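Local structure of GH127 beta-L-arabinofuranoside (Geobacillus stearothermophilus, 4QK0) at residues A[310-315]-A[322-327]; A[372-377]-A[629-634]; A[390-395]-A[400-405]. The protein probably hydrolyses beta-L-arabinofuranosides, as a family 127 glycoside hydrolase, releasing L-arabinose from beta-linked arabinofuranosyl groups. All blocks are in the same frame, centred on the assembly; numbering follows the deposited sequence.

Overall arrangement
The three contacts illustrate how loops, rather than regular helices, can knit domains and subunits together. Contacts 1 and 3 lie within the GH127 catalytic domain, their centres about 17 Å apart. They do not touch within one chain, but contact 1 of one subunit meets contact 3 of the other: Arg394 bonds Asp324 and Ser312, and His395 stacks on Phe315. Contact 2 joins the catalytic and C-terminal domains and encloses contact 3 in sequence. These two touch through Arg404 of contact 3, whose NH1 lies 2.8 Å from Asp373 OD1 in a salt bridge and whose NH2 lies 2.9 Å from Trp633 O in a probable hydrogen bond. Contact 2 lies about 22 Å from contact 1, centre to centre.

Contact 1 (A[310-315]-A[322-327]); sequences VGSSAF and DFDLPN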
ATOM      1  N   VAL A 310      -8.642   1.119 -14.559  1.00 19.95           N
ATOM      2  CA  VAL A 310      -7.335   0.590 -14.859  1.00 21.32           C
ATOM      3  C   VAL A 310      -6.293   1.454 -14.187  1.00 20.66           C
ATOM      4  O   VAL A 310      -6.446   2.676 -14.058  1.00 20.94           O
ATOM      5  CB  VAL A 310      -7.035   0.550 -16.372  1.00 25.78           C
ATOM      6  CG1 VAL A 310      -7.834  -0.530 -17.068  1.00 28.24           C
ATOM      7  CG2 VAL A 310      -7.446   1.844 -16.996  1.00 29.48           C
ATOM      8  N   GLY A 311      -5.213   0.816 -13.742  1.00 19.28           N
ATOM      9  CA  GLY A 311      -4.172   1.501 -12.988  1.00 21.34           C
ATOM     10  C   GLY A 311      -4.254   1.035 -11.540  1.00 20.72           C
ATOM     11  O   GLY A 311      -5.178   1.386 -10.837  1.00 21.80           O
ATOM     12  N   SER A 312      -3.294   0.232 -11.125  1.00 21.39           N
ATOM     13  CA  SER A 312      -3.331  -0.415  -9.817  1.00 24.14           C
ATOM     14  C   SER A 312      -2.296   0.155  -8.843  1.00 19.99           C
ATOM     15  O   SER A 312      -2.207  -0.319  -7.751  1.00 20.27           O
ATOM     16  CB  SER A 312      -3.079  -1.923  -9.998  1.00 23.14           C
ATOM     17  OG  SER A 312      -1.802  -2.107 -10.597  1.00 28.90           O
ATOM     18  N   SER A 313      -1.497   1.106  -9.277  1.00 18.17           N
ATOM     19  CA  SER A 313      -0.456   1.688  -8.468  1.00 20.58           C
ATOM     20  C   SER A 313      -0.464   3.216  -8.555  1.00 23.21           C
ATOM     21  O   SER A 313      -0.365   3.773  -9.638  1.00 20.22           O
ATOM     22  CB  SER A 313       0.912   1.161  -8.881  1.00 21.83           C
ATOM     23  OG  SER A 313       1.999   1.912  -8.314  1.00 22.78           O
ATOM     24  N   ALA A 314      -0.546   3.883  -7.399  1.00 21.89           N
ATOM     25  CA  ALA A 314      -0.463   5.348  -7.336  1.00 22.24           C
ATOM     26  C   ALA A 314       0.837   5.865  -7.836  1.00 23.57           C
ATOM     27  O   ALA A 314       0.878   6.919  -8.433  1.00 23.77           O
ATOM     28  CB  ALA A 314      -0.663   5.858  -5.918  1.00 23.03           C
ATOM     29  N   PHE A 315       1.908   5.147  -7.565  1.00 22.09           N
ATOM     30  CA  PHE A 315       3.209   5.590  -7.988  1.00 24.24           C
ATOM     31  C   PHE A 315       3.248   5.427  -9.524  1.00 24.87           C
ATOM     32  O   PHE A 315       3.238   4.311 -10.048  1.00 22.60           O
ATOM     33  CB  PHE A 315       4.292   4.746  -7.347  1.00 24.15           C
ATOM     34  CG  PHE A 315       5.667   5.202  -7.651  1.00 25.12           C
ATOM     35  CD1 PHE A 315       6.144   6.347  -7.114  1.00 25.78           C
ATOM     36  CD2 PHE A 315       6.505   4.423  -8.470  1.00 25.25           C
ATOM     37  CE1 PHE A 315       7.429   6.755  -7.400  1.00 25.59           C
ATOM     38  CE2 PHE A 315       7.777   4.829  -8.758  1.00 25.03           C
ATOM     39  CZ  PHE A 315       8.241   6.010  -8.220  1.00 25.83           C
ATOM     40  N   ASP A 322      -0.023  -8.603 -14.293  1.00 21.11           N
ATOM     41  CA  ASP A 322      -1.208  -9.460 -14.330  1.00 23.00           C
ATOM     42  C   ASP A 322      -1.786  -9.837 -12.975  1.00 23.48           C
ATOM     43  O   ASP A 322      -1.092 -10.326 -12.093  1.00 22.84           O
ATOM     44  CB  ASP A 322      -0.880 -10.734 -15.081  1.00 24.30           C
ATOM     45  CG  ASP A 322      -0.538 -10.471 -16.574  1.00 28.58           C
ATOM     46  OD1 ASP A 322      -0.526  -9.290 -17.030  1.00 28.68           O
ATOM     47  OD2 ASP A 322      -0.251 -11.463 -17.268  1.00 33.05           O
ATOM     48  N   PHE A 323      -3.088  -9.631 -12.858  1.00 22.92           N
ATOM     49  CA  PHE A 323      -3.880 -10.068 -11.753  1.00 23.27           C
ATOM     50  C   PHE A 323      -3.639  -9.290 -10.420  1.00 23.51           C
ATOM     51  O   PHE A 323      -4.212  -9.679  -9.413  1.00 24.49           O
ATOM     52  CB  PHE A 323      -3.715 -11.560 -11.516  1.00 24.16           C
ATOM     53  CG  PHE A 323      -4.026 -12.426 -12.705  1.00 27.30           C
ATOM     54  CD1 PHE A 323      -5.310 -12.491 -13.231  1.00 27.07           C
ATOM     55  CD2 PHE A 323      -3.045 -13.255 -13.238  1.00 29.92           C
ATOM     56  CE1 PHE A 323      -5.604 -13.363 -14.267  1.00 30.03           C
ATOM     57  CE2 PHE A 323      -3.335 -14.136 -14.289  1.00 32.45           C
ATOM     58  CZ  PHE A 323      -4.614 -14.165 -14.814  1.00 29.65           C
ATOM     59  N   ASP A 324      -2.812  -8.238 -10.433  1.00 22.67           N
ATOM     60  CA  ASP A 324      -2.554  -7.371  -9.272  1.00 23.72           C
ATOM     61  C   ASP A 324      -3.556  -6.235  -9.243  1.00 21.83           C
ATOM     62  O   ASP A 324      -3.366  -5.179  -9.834  1.00 22.41           O
ATOM     63  CB  ASP A 324      -1.111  -6.829  -9.296  1.00 24.13           C
ATOM     64  CG  ASP A 324      -0.798  -5.894  -8.102  1.00 24.29           C
ATOM     65  OD1 ASP A 324      -1.249  -6.177  -7.002  1.00 25.09           O
ATOM     66  OD2 ASP A 324      -0.104  -4.881  -8.268  1.00 24.58           O
ATOM     67  N   LEU A 325      -4.655  -6.487  -8.582  1.00 22.83           N
ATOM     68  CA  LEU A 325      -5.800  -5.574  -8.614  1.00 23.44           C
ATOM     69  C   LEU A 325      -6.369  -5.304  -7.226  1.00 20.08           C
ATOM     70  O   LEU A 325      -7.510  -5.675  -6.912  1.00 20.06           O
ATOM     71  CB  LEU A 325      -6.882  -6.215  -9.478  1.00 25.52           C
ATOM     72  CG  LEU A 325      -6.483  -6.285 -10.951  1.00 24.60           C
ATOM     73  CD1 LEU A 325      -7.421  -7.216 -11.674  1.00 24.57           C
ATOM     74  CD2 LEU A 325      -6.483  -4.912 -11.620  1.00 24.50           C
ATOM     75  N   PRO A 326      -5.561  -4.672  -6.379  1.00 19.27           N
ATOM     76  CA  PRO A 326      -5.936  -4.399  -4.987  1.00 19.24           C
ATOM     77  C   PRO A 326      -7.020  -3.344  -4.974  1.00 19.92           C
ATOM     78  O   PRO A 326      -6.977  -2.407  -5.758  1.00 21.78           O
ATOM     79  CB  PRO A 326      -4.659  -3.891  -4.361  1.00 18.43           C
ATOM     80  CG  PRO A 326      -3.924  -3.249  -5.524  1.00 21.22           C
ATOM     81  CD  PRO A 326      -4.216  -4.200  -6.677  1.00 19.94           C
ATOM     82  N   ASN A 327      -7.981  -3.504  -4.076  1.00 20.09           N
ATOM     83  CA  ASN A 327      -9.152  -2.649  -4.052  1.00 20.26           C
ATOM     84  C   ASN A 327      -8.982  -1.333  -3.272  1.00 21.11           C
ATOM     85  O   ASN A 327      -9.625  -0.315  -3.595  1.00 21.10           O
ATOM     86  CB  ASN A 327     -10.323  -3.456  -3.521  1.00 19.22           C
ATOM     87  CG  ASN A 327     -10.707  -4.593  -4.473  1.00 20.10           C
ATOM     88  OD1 ASN A 327     -10.912  -4.352  -5.652  1.00 20.38           O
ATOM     89  ND2 ASN A 327     -10.794  -5.836  -3.978  1.00 20.33           N
TER
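Ser312 meets Asp324 and Pro326 without a direct hydrogen bond, a useful example of two loops joined through a shared third residue. The CB of Ser312 points toward the 322-327 segment and lies 3.3 Å from the backbone O of Asp324, so the nearest approach is between a serine methylene and a carbonyl oxygen. Pro326 comes alongside the same serine: its CD is 4.2 Å from Ser312 CB, while its CG lies 4.1 Å from Ser312 O. The ring thus borders both the side chain and the carbonyl of one residue. The backbones of the two segments come nearest here, with 5.8 Å between the CA atoms of Ser312 and Leu325.

The polar ends remain slightly apart, with 4.0 Å between Ser312 OG and Asp324 OD2. A third residue spans this gap: Thr320, from the connection between the segments just after strand 318-319, is hydrogen-bonded through its OG1 to each of the two oxygens. The Asp324 side chain extends with CG anti to the backbone N (chi1 179°), which brings its carboxylate nearer to the serine than the direction of its CB alone would suggest.

From the second subunit, Arg394 is salt-bridged through NH1 to Asp324 OD2 and hydrogen-bonded by the same nitrogen to Ser312 O. One guanidinium therefore grips both sides of the contact, and Pro326 also packs on it. With Thr320 and this arginine as partners, the buried carboxylate would probably be stabilised in its charged form. The pair of loops flanks the short strand 318-319 at the subunit interface, where two residues, Ser312 and Ser313, are set against the single Ser318, a classic beta bulge.

Contact 2 (A[372-377]-A[629-634]); sequences MDLDGK and PYYAWC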
HETATM    1  N   MSE A 372     -17.745  11.556 -10.737  1.00 22.46           N
HETATM    2  CA  MSE A 372     -18.456  12.775 -10.423  1.00 25.28           C
HETATM    3  C   MSE A 372     -19.588  12.495  -9.486  1.00 21.95           C
HETATM    4  O   MSE A 372     -20.158  11.408  -9.465  1.00 19.39           O
HETATM    5  CB  MSE A 372     -18.958  13.571 -11.663  1.00 26.82           C
HETATM    6  CG  MSE A 372     -19.942  12.782 -12.532  1.00 34.74           C
HETATM    7 SE   MSE A 372     -20.828  13.940 -13.904  1.00 46.17          SE
HETATM    8  CE  MSE A 372     -19.643  15.490 -13.805  1.00 30.20           C
ATOM      9  N   ASP A 373     -19.901  13.526  -8.692  1.00 23.49           N
ATOM     10  CA  ASP A 373     -21.147  13.553  -7.905  1.00 27.00           C
ATOM     11  C   ASP A 373     -22.291  13.630  -8.891  1.00 25.56           C
ATOM     12  O   ASP A 373     -22.134  14.190 -10.011  1.00 23.10           O
ATOM     13  CB  ASP A 373     -21.231  14.826  -6.984  1.00 31.81           C
ATOM     14  CG  ASP A 373     -20.485  14.684  -5.615  1.00 34.78           C
ATOM     15  OD1 ASP A 373     -20.044  13.577  -5.193  1.00 28.99           O
ATOM     16  OD2 ASP A 373     -20.378  15.741  -4.916  1.00 44.58           O
ATOM     17  N   LEU A 374     -23.442  13.153  -8.457  1.00 25.51           N
ATOM     18  CA  LEU A 374     -24.581  13.080  -9.322  1.00 29.17           C
ATOM     19  C   LEU A 374     -24.951  14.450  -9.900  1.00 31.51           C
ATOM     20  O   LEU A 374     -25.447  14.499 -11.006  1.00 31.11           O
ATOM     21  CB  LEU A 374     -25.747  12.486  -8.599  1.00 28.85           C
ATOM     22  CG  LEU A 374     -25.582  11.013  -8.242  1.00 31.79           C
ATOM     23  CD1 LEU A 374     -26.616  10.645  -7.197  1.00 30.13           C
ATOM     24  CD2 LEU A 374     -25.715  10.092  -9.471  1.00 28.20           C
ATOM     25  N   ASP A 375     -24.700  15.536  -9.153  1.00 30.69           N
ATOM     26  CA  ASP A 375     -25.030  16.920  -9.587  1.00 31.69           C
ATOM     27  C   ASP A 375     -23.890  17.620 -10.287  1.00 30.48           C
ATOM     28  O   ASP A 375     -23.958  18.830 -10.554  1.00 32.99           O
ATOM     29  CB  ASP A 375     -25.542  17.796  -8.389  1.00 32.91           C
ATOM     30  CG  ASP A 375     -24.473  18.046  -7.306  1.00 38.26           C
ATOM     31  OD1 ASP A 375     -23.279  17.728  -7.495  1.00 38.33           O
ATOM     32  OD2 ASP A 375     -24.830  18.575  -6.222  1.00 46.13           O
ATOM     33  N   GLY A 376     -22.797  16.895 -10.513  1.00 28.98           N
ATOM     34  CA  GLY A 376     -21.678  17.437 -11.241  1.00 27.19           C
ATOM     35  C   GLY A 376     -20.826  18.500 -10.587  1.00 29.94           C
ATOM     36  O   GLY A 376     -19.963  19.111 -11.253  1.00 27.51           O
ATOM     37  N   LYS A 377     -20.974  18.720  -9.280  1.00 29.70           N
ATOM     38  CA  LYS A 377     -20.209  19.793  -8.644  1.00 32.50           C
ATOM     39  C   LYS A 377     -18.851  19.404  -8.120  1.00 31.69           C
ATOM     40  O   LYS A 377     -18.000  20.276  -7.964  1.00 31.21           O
ATOM     41  CB  LYS A 377     -21.012  20.409  -7.494  1.00 40.76           C
ATOM     42  CG  LYS A 377     -22.121  21.286  -7.978  1.00 43.36           C
ATOM     43  CD  LYS A 377     -23.002  21.725  -6.839  1.00 54.74           C
ATOM     44  CE  LYS A 377     -24.113  22.585  -7.419  1.00 62.16           C
ATOM     45  NZ  LYS A 377     -25.230  22.743  -6.454  1.00 66.20           N
ATOM     46  N   PRO A 629     -25.670   1.265  -6.874  1.00 28.48           N
ATOM     47  CA  PRO A 629     -24.741   1.265  -7.969  1.00 26.32           C
ATOM     48  C   PRO A 629     -23.448   1.928  -7.605  1.00 23.61           C
ATOM     49  O   PRO A 629     -23.455   2.996  -6.977  1.00 24.69           O
ATOM     50  CB  PRO A 629     -25.478   2.111  -9.047  1.00 26.77           C
ATOM     51  CG  PRO A 629     -26.901   1.839  -8.811  1.00 26.08           C
ATOM     52  CD  PRO A 629     -26.995   1.786  -7.303  1.00 28.25           C
ATOM     53  N   TYR A 630     -22.348   1.341  -8.051  1.00 21.29           N
ATOM     54  CA  TYR A 630     -21.029   1.858  -7.758  1.00 21.13           C
ATOM     55  C   TYR A 630     -20.894   3.302  -8.124  1.00 20.28           C
ATOM     56  O   TYR A 630     -20.394   4.093  -7.315  1.00 19.33           O
ATOM     57  CB  TYR A 630     -19.934   1.029  -8.453  1.00 20.51           C
ATOM     58  CG  TYR A 630     -18.566   1.625  -8.278  1.00 19.58           C
ATOM     59  CD1 TYR A 630     -17.824   1.393  -7.138  1.00 19.06           C
ATOM     60  CD2 TYR A 630     -17.988   2.384  -9.282  1.00 19.05           C
ATOM     61  CE1 TYR A 630     -16.561   1.969  -6.994  1.00 20.12           C
ATOM     62  CE2 TYR A 630     -16.719   2.907  -9.141  1.00 20.42           C
ATOM     63  CZ  TYR A 630     -16.023   2.720  -7.984  1.00 18.06           C
ATOM     64  OH  TYR A 630     -14.788   3.270  -7.881  1.00 21.85           O
ATOM     65  N   TYR A 631     -21.364   3.669  -9.322  1.00 20.66           N
ATOM     66  CA  TYR A 631     -21.182   5.058  -9.794  1.00 20.42           C
ATOM     67  C   TYR A 631     -21.789   6.052  -8.848  1.00 19.78           C
ATOM     68  O   TYR A 631     -21.321   7.225  -8.777  1.00 21.95           O
ATOM     69  CB  TYR A 631     -21.761   5.297 -11.241  1.00 20.33           C
ATOM     70  CG  TYR A 631     -23.242   5.333 -11.319  1.00 17.64           C
ATOM     71  CD1 TYR A 631     -23.957   6.462 -10.872  1.00 17.77           C
ATOM     72  CD2 TYR A 631     -23.959   4.241 -11.747  1.00 17.31           C
ATOM     73  CE1 TYR A 631     -25.362   6.482 -10.888  1.00 18.06           C
ATOM     74  CE2 TYR A 631     -25.350   4.257 -11.775  1.00 19.37           C
ATOM     75  CZ  TYR A 631     -26.055   5.417 -11.338  1.00 19.41           C
ATOM     76  OH  TYR A 631     -27.450   5.436 -11.374  1.00 23.63           O
ATOM     77  N   ALA A 632     -22.847   5.628  -8.140  1.00 19.93           N
ATOM     78  CA  ALA A 632     -23.584   6.546  -7.241  1.00 22.73           C
ATOM     79  C   ALA A 632     -23.093   6.625  -5.803  1.00 24.88           C
ATOM     80  O   ALA A 632     -23.729   7.279  -4.975  1.00 25.62           O
ATOM     81  CB  ALA A 632     -25.042   6.178  -7.224  1.00 22.96           C
ATOM     82  N   TRP A 633     -21.980   5.976  -5.489  1.00 24.86           N
ATOM     83  CA  TRP A 633     -21.460   6.006  -4.122  1.00 26.10           C
ATOM     84  C   TRP A 633     -20.954   7.400  -3.809  1.00 24.09           C
ATOM     85  O   TRP A 633     -20.725   8.214  -4.711  1.00 29.67           O
ATOM     86  CB  TRP A 633     -20.377   4.886  -3.922  1.00 24.85           C
ATOM     87  CG  TRP A 633     -18.954   5.299  -4.161  1.00 22.69           C
ATOM     88  CD1 TRP A 633     -18.318   5.380  -5.340  1.00 20.81           C
ATOM     89  CD2 TRP A 633     -18.000   5.682  -3.159  1.00 24.28           C
ATOM     90  NE1 TRP A 633     -17.060   5.851  -5.161  1.00 20.57           N
ATOM     91  CE2 TRP A 633     -16.824   6.019  -3.823  1.00 21.64           C
ATOM     92  CE3 TRP A 633     -18.058   5.805  -1.748  1.00 24.97           C
ATOM     93  CZ2 TRP A 633     -15.680   6.447  -3.151  1.00 23.51           C
ATOM     94  CZ3 TRP A 633     -16.943   6.237  -1.083  1.00 24.76           C
ATOM     95  CH2 TRP A 633     -15.748   6.536  -1.779  1.00 25.09           C
ATOM     96  N   CYS A 634     -20.828   7.687  -2.520  1.00 24.61           N
ATOM     97  CA  CYS A 634     -20.279   8.960  -2.009  1.00 21.76           C
ATOM     98  C   CYS A 634     -21.101  10.177  -2.422  1.00 21.69           C
ATOM     99  O   CYS A 634     -20.551  11.267  -2.559  1.00 18.67           O
ATOM    100  CB  CYS A 634     -18.852   9.141  -2.445  1.00 24.02           C
ATOM    101  SG  CYS A 634     -17.840  10.155  -1.377  1.00 29.18           S
TER
HETATM  102  O   HOH W   1     -21.842   9.897  -8.465  1.00 24.91           O
HETATM  103  O   HOH W   2     -18.708  13.247  -2.725  1.00 24.62           O
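Leu374 and Tyr631 supply the apolar part of a contact whose polar links run through waters and neighbouring side chains, showing how two domains can meet closely with no direct hydrogen bond between the segments. The CD2 methyl of Leu374 comes to the edge of the phenol ring, in its plane, 3.9 Å from Tyr631 CE1, and the two side chains cross at about a right angle. The leucine presents this methyl with CG anti to its carbonyl carbon (chi1 -68°) and chi2 extended at 164°.

Two waters carry part of the polar bridging. Water 2 donates to Asp373 OD1 at 2.8 Å and to Cys634 O at 2.7 Å, filling the gap between an acceptor side chain and an acceptor carbonyl that could not bond each other. Water 1 plays a comparable role between the carbonyl oxygens of Met372, a selenomethionine here, and Tyr631, although it has more acceptors around it than protons to give, so how its bonds are shared remains open. Arg404 is the strongest partner of Asp373 OD1 and also bonds Trp633 O; its positive charge would probably stabilise the carboxylate. The side-chain amide of Asn635 links the segments too, with OD1 bonded to Leu374 N and ND2 to Ala632 O.

Turns shape each partner. A type I turn runs from Asp373 to Gly376, closed by Gly376 N to Asp373 O at 2.8 Å, and an Asx turn overlaps its end, with Lys377 N meeting Asp375 OD1 from above the carboxylate plane. Residues 630-632 form a short 3-10 segment, in which Ala632 N bonds Pro629 O at 2.9 Å.

Leu374 and Tyr631 both lie against Tyr26 of helix 22-42. Trp633 packs on strands 557-562 and 641-647, so the contact fits between a catalytic-domain helix and the C-terminal-domain sheet.

Contact 3 (A[390-395]-A[400-405]); sequences KACERH and VKPVRQ
Cys392 meets Val400 and Pro402 where a short 3-10 helix, ending at residue 393, turns back on the loop that leads to helix 413-422. This excursion after strand 386-387 belongs to the catalytic domain, a member of the six-hairpin glycosidase clan, and it faces the second subunit. The contact is lopsided. On the loose side, Pro402 CD is 4.4 Å from Cys392 CB, a light apolar touch, and Glu393 of the same 3-10 turn is exposed to solvent, its CB pointing away from the 400-405 segment. The turn itself is held by backbone bonds, among them Arg394 N to Ala391 O at 2.9 Å. At the interface, Phe315 of the second subunit stacks on the ring of His395, and Phe321 of that subunit meets Lys390 in a cation-pi contact.

The tight side is the cysteine against Val400. Cys392 CB points toward the 400-405 segment, and SG swings anti to the carbonyl carbon (chi1 -60°), alongside the valine. One methyl of the branched side chain does the touching: Val400 CG1 lies 4.0 Å from Cys392 SG, while the backbone O of Val400 stands 3.6 Å from both CB and SG of Cys392.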
ATOM      1  N   LYS A 390     -10.670   6.330   7.645  1.00 29.52           N
ATOM      2  CA  LYS A 390      -9.532   6.512   8.535  1.00 30.03           C
ATOM      3  C   LYS A 390      -8.228   6.077   7.933  1.00 28.77           C
ATOM      4  O   LYS A 390      -7.189   6.730   8.120  1.00 30.59           O
ATOM      5  CB  LYS A 390      -9.765   5.711   9.816  1.00 37.38           C
ATOM      6  CG  LYS A 390      -9.276   6.519  10.994  1.00 43.19           C
ATOM      7  CD  LYS A 390      -9.200   5.749  12.315  1.00 56.39           C
ATOM      8  CE  LYS A 390      -8.543   6.584  13.397  1.00 57.96           C
ATOM      9  NZ  LYS A 390      -7.332   7.339  12.936  1.00 60.85           N
ATOM     10  N   ALA A 391      -8.248   4.937   7.240  1.00 25.63           N
ATOM     11  CA  ALA A 391      -7.066   4.409   6.591  1.00 24.64           C
ATOM     12  C   ALA A 391      -6.505   5.231   5.458  1.00 25.77           C
ATOM     13  O   ALA A 391      -5.345   5.040   5.084  1.00 21.68           O
ATOM     14  CB  ALA A 391      -7.343   2.996   6.082  1.00 26.98           C
ATOM     15  N   CYS A 392      -7.309   6.125   4.895  1.00 27.30           N
ATOM     16  CA  CYS A 392      -6.814   7.080   3.884  1.00 29.64           C
ATOM     17  C   CYS A 392      -5.743   8.008   4.378  1.00 28.12           C
ATOM     18  O   CYS A 392      -5.149   8.739   3.600  1.00 35.93           O
ATOM     19  CB  CYS A 392      -7.982   7.870   3.287  1.00 29.79           C
ATOM     20  SG  CYS A 392      -9.164   6.741   2.488  1.00 33.27           S
ATOM     21  N   GLU A 393      -5.415   7.932   5.654  1.00 30.26           N
ATOM     22  CA  GLU A 393      -4.274   8.688   6.201  1.00 30.73           C
ATOM     23  C   GLU A 393      -2.982   7.975   6.033  1.00 25.47           C
ATOM     24  O   GLU A 393      -1.921   8.551   6.182  1.00 25.21           O
ATOM     25  CB  GLU A 393      -4.485   8.950   7.697  1.00 41.22           C
ATOM     26  CG  GLU A 393      -5.915   9.437   8.017  1.00 57.41           C
ATOM     27  CD  GLU A 393      -5.967  10.739   8.768  1.00 73.32           C
ATOM     28  OE1 GLU A 393      -5.342  11.732   8.300  1.00 86.08           O
ATOM     29  OE2 GLU A 393      -6.671  10.753   9.816  1.00 83.01           O
ATOM     30  N   ARG A 394      -3.031   6.692   5.757  1.00 23.18           N
ATOM     31  CA  ARG A 394      -1.783   5.997   5.410  1.00 22.61           C
ATOM     32  C   ARG A 394      -1.131   6.599   4.192  1.00 22.46           C
ATOM     33  O   ARG A 394      -1.799   6.924   3.209  1.00 24.60           O
ATOM     34  CB  ARG A 394      -2.051   4.511   5.136  1.00 22.20           C
ATOM     35  CG  ARG A 394      -2.507   3.630   6.295  1.00 19.46           C
ATOM     36  CD  ARG A 394      -2.827   2.187   5.818  1.00 21.36           C
ATOM     37  NE  ARG A 394      -1.629   1.633   5.200  1.00 22.38           N
ATOM     38  CZ  ARG A 394      -0.632   1.060   5.858  1.00 25.79           C
ATOM     39  NH1 ARG A 394      -0.726   0.841   7.160  1.00 30.75           N
ATOM     40  NH2 ARG A 394       0.453   0.657   5.216  1.00 27.62           N
ATOM     41  N   HIS A 395       0.169   6.696   4.218  1.00 22.73           N
ATOM     42  CA  HIS A 395       0.918   7.169   3.072  1.00 25.74           C
ATOM     43  C   HIS A 395       0.583   6.352   1.784  1.00 27.43           C
ATOM     44  O   HIS A 395       0.434   6.924   0.692  1.00 26.12           O
ATOM     45  CB  HIS A 395       2.382   7.026   3.380  1.00 27.93           C
ATOM     46  CG  HIS A 395       3.305   7.702   2.420  1.00 26.56           C
ATOM     47  ND1 HIS A 395       3.435   9.074   2.343  1.00 27.23           N
ATOM     48  CD2 HIS A 395       4.203   7.193   1.552  1.00 27.74           C
ATOM     49  CE1 HIS A 395       4.366   9.379   1.452  1.00 27.81           C
ATOM     50  NE2 HIS A 395       4.847   8.260   0.950  1.00 28.73           N
ATOM     51  N   VAL A 400      -6.058   8.155  -2.218  1.00 23.94           N
ATOM     52  CA  VAL A 400      -7.478   7.858  -2.165  1.00 24.75           C
ATOM     53  C   VAL A 400      -8.211   8.934  -1.337  1.00 29.47           C
ATOM     54  O   VAL A 400      -8.026   9.018  -0.108  1.00 29.91           O
ATOM     55  CB  VAL A 400      -7.728   6.490  -1.554  1.00 25.02           C
ATOM     56  CG1 VAL A 400      -9.220   6.242  -1.434  1.00 26.38           C
ATOM     57  CG2 VAL A 400      -7.093   5.400  -2.406  1.00 27.12           C
ATOM     58  N   LYS A 401      -9.029   9.757  -1.992  1.00 29.09           N
ATOM     59  CA  LYS A 401      -9.847  10.748  -1.281  1.00 30.10           C
ATOM     60  C   LYS A 401     -11.175  10.136  -0.955  1.00 27.83           C
ATOM     61  O   LYS A 401     -11.802   9.545  -1.796  1.00 29.69           O
ATOM     62  CB  LYS A 401     -10.081  11.994  -2.107  1.00 30.33           C
ATOM     63  CG  LYS A 401      -8.846  12.691  -2.550  1.00 32.51           C
ATOM     64  CD  LYS A 401      -8.041  13.161  -1.378  1.00 40.48           C
ATOM     65  CE  LYS A 401      -6.662  13.591  -1.823  1.00 49.05           C
ATOM     66  NZ  LYS A 401      -6.051  14.373  -0.711  1.00 57.45           N
ATOM     67  N   PRO A 402     -11.590  10.243   0.301  1.00 31.97           N
ATOM     68  CA  PRO A 402     -12.842   9.599   0.702  1.00 32.47           C
ATOM     69  C   PRO A 402     -14.094  10.338   0.279  1.00 28.84           C
ATOM     70  O   PRO A 402     -15.169   9.778   0.332  1.00 28.49           O
ATOM     71  CB  PRO A 402     -12.746   9.548   2.245  1.00 31.75           C
ATOM     72  CG  PRO A 402     -11.798  10.628   2.601  1.00 31.11           C
ATOM     73  CD  PRO A 402     -10.806  10.726   1.468  1.00 33.42           C
ATOM     74  N   VAL A 403     -13.962  11.601  -0.107  1.00 27.01           N
ATOM     75  CA  VAL A 403     -15.060  12.316  -0.722  1.00 26.28           C
ATOM     76  C   VAL A 403     -14.605  13.083  -1.953  1.00 26.55           C
ATOM     77  O   VAL A 403     -13.407  13.358  -2.112  1.00 22.36           O
ATOM     78  CB  VAL A 403     -15.713  13.322   0.268  1.00 30.74           C
ATOM     79  CG1 VAL A 403     -16.233  12.555   1.458  1.00 35.37           C
ATOM     80  CG2 VAL A 403     -14.752  14.437   0.705  1.00 29.19           C
ATOM     81  N   ARG A 404     -15.557  13.420  -2.824  1.00 25.97           N
ATOM     82  CA  ARG A 404     -15.230  14.075  -4.070  1.00 27.97           C
ATOM     83  C   ARG A 404     -14.946  15.520  -3.756  1.00 31.33           C
ATOM     84  O   ARG A 404     -15.319  15.987  -2.705  1.00 31.31           O
ATOM     85  CB  ARG A 404     -16.383  13.918  -5.081  1.00 27.63           C
ATOM     86  CG  ARG A 404     -16.689  12.468  -5.511  1.00 24.01           C
ATOM     87  CD  ARG A 404     -17.566  12.392  -6.783  1.00 23.89           C
ATOM     88  NE  ARG A 404     -17.872  11.015  -7.145  1.00 21.13           N
ATOM     89  CZ  ARG A 404     -18.821  10.296  -6.594  1.00 22.00           C
ATOM     90  NH1 ARG A 404     -19.604  10.811  -5.674  1.00 23.40           N
ATOM     91  NH2 ARG A 404     -18.942   9.020  -6.895  1.00 22.87           N
ATOM     92  N   GLN A 405     -14.257  16.214  -4.642  1.00 31.71           N
ATOM     93  CA  GLN A 405     -13.921  17.594  -4.394  1.00 37.16           C
ATOM     94  C   GLN A 405     -13.771  18.357  -5.706  1.00 42.93           C
ATOM     95  O   GLN A 405     -13.945  17.792  -6.798  1.00 42.45           O
ATOM     96  CB  GLN A 405     -12.607  17.650  -3.630  1.00 40.58           C
ATOM     97  CG  GLN A 405     -11.476  16.946  -4.338  1.00 40.65           C
ATOM     98  CD  GLN A 405     -10.178  16.878  -3.529  1.00 43.14           C
ATOM     99  OE1 GLN A 405     -10.125  16.317  -2.421  1.00 39.83           O
ATOM    100  NE2 GLN A 405      -9.104  17.405  -4.113  1.00 48.27           N
TER